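Local coordinates for cell division control protein (PDB 6RPP) that is an intein of the HINT fold that probably excises itself from an archaeal MCM helicase precursor by protein splicing, joining the flanking segments, at residues V53-R64 with Y155-F164. The protein carries 2 engineered substitutions. Sequence-based numbering, arbitrary orientation.
Sequences VYSLDLETLKVR and YHNFLANGIF
In the HINT fold of this intein, the C-terminal hairpin 157-160/163-166 lies against the end of the hairpin formed by strands 44-56 and 63-75, its first strand running at 116° to strand 53-56. N157 makes the central link: its side-chain amide reads the backbone of L56 like a neighbouring strand. OD1 takes the N-H of L56 (N to OD1 2.9 Å) on a lone pair, nearly straight at 164°, and ND2 donates a hydrogen bond to L56 O on a lone pair, with that oxygen close to the amide plane. CG sits between the backbone N and the carbonyl carbon (chi1 72°), which swings the amide across to L56, while ND2 also reaches Y155 O from above the carbonyl plane. A leucine here would probably leave L56 N, L56 O and Y155 O without these amide partners. Farther along the two strands, on one side of this link, S55 OG donates to N157 O (2.8 Å) and L159 N to Y54 O, while F158 CA leans on the same Y54 oxygen. One water bridges Y54 N and L159 O. The F164 ring is sandwiched: L56 CB covers one face, 3.9 Å from the centroid, and L159 CD1 lies over the centre of the other. V63 CG2 touches CZ, and I124 of strand 120-125 packs nearby. Y155 turns a face to S55 CB and an edge to R64, whose guanidinium is anchored by a salt bridge from NH1 to D57 OD2. From there NH1 makes a weak bond to Y155 OH at 3.3 Å.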
loop_
_atom_site.group_PDB
_atom_site.type_symbol
_atom_site.label_atom_id
_atom_site.label_comp_id
_atom_site.label_asym_id
_atom_site.label_seq_id
_atom_site.Cartn_x
_atom_site.Cartn_y
_atom_site.Cartn_z
ATOM N N VAL A 53 -8.997 4.179 -7.461
ATOM C CA VAL A 53 -8.704 3.082 -6.538
ATOM C C VAL A 53 -9.915 2.991 -5.630
ATOM O O VAL A 53 -10.843 3.810 -5.760
ATOM C CB VAL A 53 -7.431 3.335 -5.742
ATOM C CG1 VAL A 53 -6.210 3.311 -6.703
ATOM C CG2 VAL A 53 -7.566 4.606 -4.951
ATOM N N TYR A 54 -9.894 2.036 -4.703
ATOM C CA TYR A 54 -10.884 1.960 -3.634
ATOM C C TYR A 54 -10.189 2.319 -2.328
ATOM O O TYR A 54 -9.101 1.807 -2.043
ATOM C CB TYR A 54 -11.498 0.553 -3.526
ATOM C CG TYR A 54 -12.472 0.261 -4.646
ATOM C CD1 TYR A 54 -13.767 0.780 -4.607
ATOM C CD2 TYR A 54 -12.093 -0.499 -5.742
ATOM C CE1 TYR A 54 -14.641 0.528 -5.620
ATOM C CE2 TYR A 54 -12.969 -0.767 -6.749
ATOM C CZ TYR A 54 -14.243 -0.253 -6.680
ATOM O OH TYR A 54 -15.136 -0.504 -7.679
ATOM N N SER A 55 -10.845 3.179 -1.546
ATOM C CA SER A 55 -10.310 3.627 -0.270
ATOM C C SER A 55 -11.302 3.431 0.863
ATOM O O SER A 55 -12.506 3.609 0.691
ATOM C CB SER A 55 -9.911 5.050 -0.357
ATOM O OG SER A 55 -8.982 5.213 -1.423
ATOM N N LEU A 56 -10.770 3.086 2.025
ATOM C CA LEU A 56 -11.571 3.036 3.247
ATOM C C LEU A 56 -11.690 4.408 3.906
ATOM O O LEU A 56 -10.706 5.143 4.046
ATOM C CB LEU A 56 -10.944 2.051 4.221
ATOM C CG LEU A 56 -11.651 1.762 5.541
ATOM C CD1 LEU A 56 -13.013 1.137 5.321
ATOM C CD2 LEU A 56 -10.749 0.864 6.378
ATOM N N ASP A 57 -12.920 4.755 4.311
ATOM C CA ASP A 57 -13.193 5.868 5.215
ATOM C C ASP A 57 -13.062 5.314 6.625
ATOM O O ASP A 57 -13.907 4.530 7.060
ATOM C CB ASP A 57 -14.596 6.398 4.915
ATOM C CG ASP A 57 -14.980 7.588 5.755
ATOM O OD1 ASP A 57 -14.584 7.687 6.928
ATOM O OD2 ASP A 57 -15.727 8.427 5.228
ATOM N N LEU A 58 -12.008 5.705 7.346
ATOM C CA LEU A 58 -11.798 5.045 8.625
ATOM C C LEU A 58 -12.825 5.449 9.673
ATOM O O LEU A 58 -13.081 4.668 10.594
ATOM C CB LEU A 58 -10.390 5.308 9.124
ATOM C CG LEU A 58 -9.620 4.266 8.320
ATOM C CD1 LEU A 58 -8.346 4.831 7.891
ATOM C CD2 LEU A 58 -9.461 2.973 9.105
ATOM N N GLU A 59 -13.459 6.617 9.542
ATOM C CA GLU A 59 -14.452 6.980 10.543
ATOM C C GLU A 59 -15.753 6.210 10.378
ATOM O O GLU A 59 -16.395 5.843 11.373
ATOM C CB GLU A 59 -14.741 8.489 10.465
ATOM C CG GLU A 59 -13.549 9.367 10.735
ATOM C CD GLU A 59 -13.941 10.807 11.078
ATOM O OE1 GLU A 59 -15.136 11.072 11.333
ATOM O OE2 GLU A 59 -13.045 11.645 11.126
ATOM N N THR A 60 -16.179 5.978 9.142
ATOM C CA THR A 60 -17.478 5.361 8.878
ATOM C C THR A 60 -17.374 3.924 8.401
ATOM O O THR A 60 -18.400 3.228 8.326
ATOM C CB THR A 60 -18.222 6.159 7.809
ATOM O OG1 THR A 60 -17.565 5.985 6.551
ATOM C CG2 THR A 60 -18.277 7.647 8.185
ATOM N N LEU A 61 -16.178 3.497 8.024
ATOM C CA LEU A 61 -15.874 2.176 7.482
ATOM C C LEU A 61 -16.516 1.932 6.113
ATOM O O LEU A 61 -16.580 0.806 5.651
ATOM C CB LEU A 61 -16.252 1.078 8.479
ATOM C CG LEU A 61 -15.163 0.613 9.436
ATOM C CD1 LEU A 61 -14.665 1.762 10.265
ATOM C CD2 LEU A 61 -15.685 -0.507 10.339
ATOM N N LYS A 62 -16.949 2.978 5.431
ATOM C CA LYS A 62 -17.451 2.844 4.071
ATOM C C LYS A 62 -16.274 2.710 3.120
ATOM O O LYS A 62 -15.214 3.283 3.354
ATOM C CB LYS A 62 -18.285 4.067 3.679
ATOM C CG LYS A 62 -19.744 3.968 4.130
ATOM C CD LYS A 62 -20.699 4.683 3.190
ATOM C CE LYS A 62 -20.394 6.170 3.094
ATOM N NZ LYS A 62 -21.643 6.998 3.143
ATOM N N VAL A 63 -16.453 1.926 2.059
ATOM C CA VAL A 63 -15.471 1.832 0.976
ATOM C C VAL A 63 -15.957 2.688 -0.175
ATOM O O VAL A 63 -17.099 2.531 -0.631
ATOM C CB VAL A 63 -15.265 0.385 0.516
ATOM C CG1 VAL A 63 -14.238 0.332 -0.643
ATOM C CG2 VAL A 63 -14.855 -0.489 1.660
ATOM N N ARG A 64 -15.090 3.567 -0.660
ATOM C CA ARG A 64 -15.436 4.541 -1.684
ATOM C C ARG A 64 -14.409 4.516 -2.803
ATOM O O ARG A 64 -13.227 4.243 -2.586
ATOM C CB ARG A 64 -15.492 5.971 -1.118
ATOM C CG ARG A 64 -16.768 6.339 -0.375
ATOM C CD ARG A 64 -16.855 7.843 -0.263
ATOM N NE ARG A 64 -17.793 8.273 0.767
ATOM C CZ ARG A 64 -17.440 8.547 2.019
ATOM N NH1 ARG A 64 -16.165 8.446 2.387
ATOM N NH2 ARG A 64 -18.356 8.940 2.891
ATOM N N TYR A 155 -7.815 10.286 1.657
ATOM C CA TYR A 155 -7.978 8.990 2.288
ATOM C C TYR A 155 -6.661 8.397 2.767
ATOM O O TYR A 155 -6.646 7.653 3.748
ATOM C CB TYR A 155 -8.555 8.003 1.283
ATOM C CG TYR A 155 -9.985 8.318 0.928
ATOM C CD1 TYR A 155 -11.001 7.865 1.748
ATOM C CD2 TYR A 155 -10.299 9.049 -0.219
ATOM C CE1 TYR A 155 -12.308 8.115 1.467
ATOM C CE2 TYR A 155 -11.637 9.359 -0.490
ATOM C CZ TYR A 155 -12.609 8.840 0.343
ATOM O OH TYR A 155 -13.924 9.090 0.036
ATOM N N HIS A 156 -5.581 8.644 2.041
ATOM C CA HIS A 156 -4.291 8.026 2.383
ATOM C C HIS A 156 -4.342 6.510 2.477
ATOM O O HIS A 156 -3.633 5.904 3.298
ATOM C CB HIS A 156 -3.794 8.552 3.728
ATOM C CG HIS A 156 -3.201 9.908 3.671
ATOM N ND1 HIS A 156 -1.913 10.133 3.250
ATOM C CD2 HIS A 156 -3.692 11.109 4.060
ATOM C CE1 HIS A 156 -1.643 11.425 3.362
ATOM N NE2 HIS A 156 -2.725 12.045 3.802
ATOM N N ASN A 157 -5.150 5.848 1.651
ATOM C CA ASN A 157 -5.068 4.419 1.557
ATOM C C ASN A 157 -5.711 3.981 0.258
ATOM O O ASN A 157 -6.502 4.728 -0.336
ATOM C CB ASN A 157 -5.763 3.745 2.775
ATOM C CG ASN A 157 -7.273 3.843 2.760
ATOM O OD1 ASN A 157 -7.910 2.927 2.241
ATOM N ND2 ASN A 157 -7.852 4.874 3.375
ATOM N N PHE A 158 -5.366 2.753 -0.153
ATOM C CA PHE A 158 -5.961 2.095 -1.327
ATOM C C PHE A 158 -6.027 0.612 -1.049
ATOM O O PHE A 158 -5.186 0.063 -0.325
ATOM C CB PHE A 158 -5.180 2.354 -2.641
ATOM C CG PHE A 158 -3.708 2.007 -2.534
ATOM C CD1 PHE A 158 -3.242 0.715 -2.836
ATOM C CD2 PHE A 158 -2.762 2.967 -2.134
ATOM C CE1 PHE A 158 -1.933 0.336 -2.731
ATOM C CE2 PHE A 158 -1.410 2.627 -2.011
ATOM C CZ PHE A 158 -0.975 1.333 -2.310
ATOM N N LEU A 159 -7.047 -0.032 -1.622
ATOM C CA LEU A 159 -7.209 -1.489 -1.497
ATOM C C LEU A 159 -6.240 -2.240 -2.384
ATOM O O LEU A 159 -6.213 -2.044 -3.613
ATOM C CB LEU A 159 -8.632 -1.856 -1.882
ATOM C CG LEU A 159 -8.981 -3.344 -1.760
ATOM C CD1 LEU A 159 -8.801 -3.882 -0.318
ATOM C CD2 LEU A 159 -10.472 -3.452 -2.242
ATOM N N ALA A 160 -5.450 -3.143 -1.780
ATOM C CA ALA A 160 -4.554 -3.978 -2.560
ATOM C C ALA A 160 -4.281 -5.241 -1.754
ATOM O O ALA A 160 -4.101 -5.180 -0.545
ATOM C CB ALA A 160 -3.246 -3.210 -2.863
ATOM N N ASN A 161 -4.274 -6.373 -2.461
ATOM C CA ASN A 161 -4.037 -7.691 -1.811
ATOM C C ASN A 161 -5.063 -7.931 -0.697
ATOM O O ASN A 161 -4.765 -8.624 0.292
ATOM C CB ASN A 161 -2.613 -7.808 -1.281
ATOM C CG ASN A 161 -1.603 -8.120 -2.359
ATOM O OD1 ASN A 161 -1.850 -7.860 -3.535
ATOM N ND2 ASN A 161 -0.480 -8.701 -1.978
ATOM N N GLY A 162 -6.263 -7.354 -0.850
ATOM C CA GLY A 162 -7.317 -7.487 0.132
ATOM C C GLY A 162 -7.116 -6.693 1.410
ATOM O O GLY A 162 -7.881 -6.906 2.357
ATOM N N ILE A 163 -6.121 -5.783 1.455
ATOM C CA ILE A 163 -5.796 -4.967 2.619
ATOM C C ILE A 163 -5.971 -3.493 2.263
ATOM O O ILE A 163 -5.679 -3.110 1.142
ATOM C CB ILE A 163 -4.335 -5.245 3.042
ATOM C CG1 ILE A 163 -4.173 -6.722 3.469
ATOM C CG2 ILE A 163 -3.880 -4.297 4.169
ATOM C CD1 ILE A 163 -2.730 -7.154 3.641
ATOM N N PHE A 164 -6.464 -2.651 3.188
ATOM C CA PHE A 164 -6.488 -1.210 2.927
ATOM C C PHE A 164 -5.126 -0.698 3.318
ATOM O O PHE A 164 -4.839 -0.509 4.502
ATOM C CB PHE A 164 -7.640 -0.582 3.706
ATOM C CG PHE A 164 -8.950 -0.919 3.070
ATOM C CD1 PHE A 164 -9.341 -0.323 1.888
ATOM C CD2 PHE A 164 -9.738 -1.902 3.626
ATOM C CE1 PHE A 164 -10.551 -0.645 1.281
ATOM C CE2 PHE A 164 -10.943 -2.246 3.042
ATOM C CZ PHE A 164 -11.345 -1.610 1.861
HETATM O O HOH W 1 -7.687 0.143 -4.630
#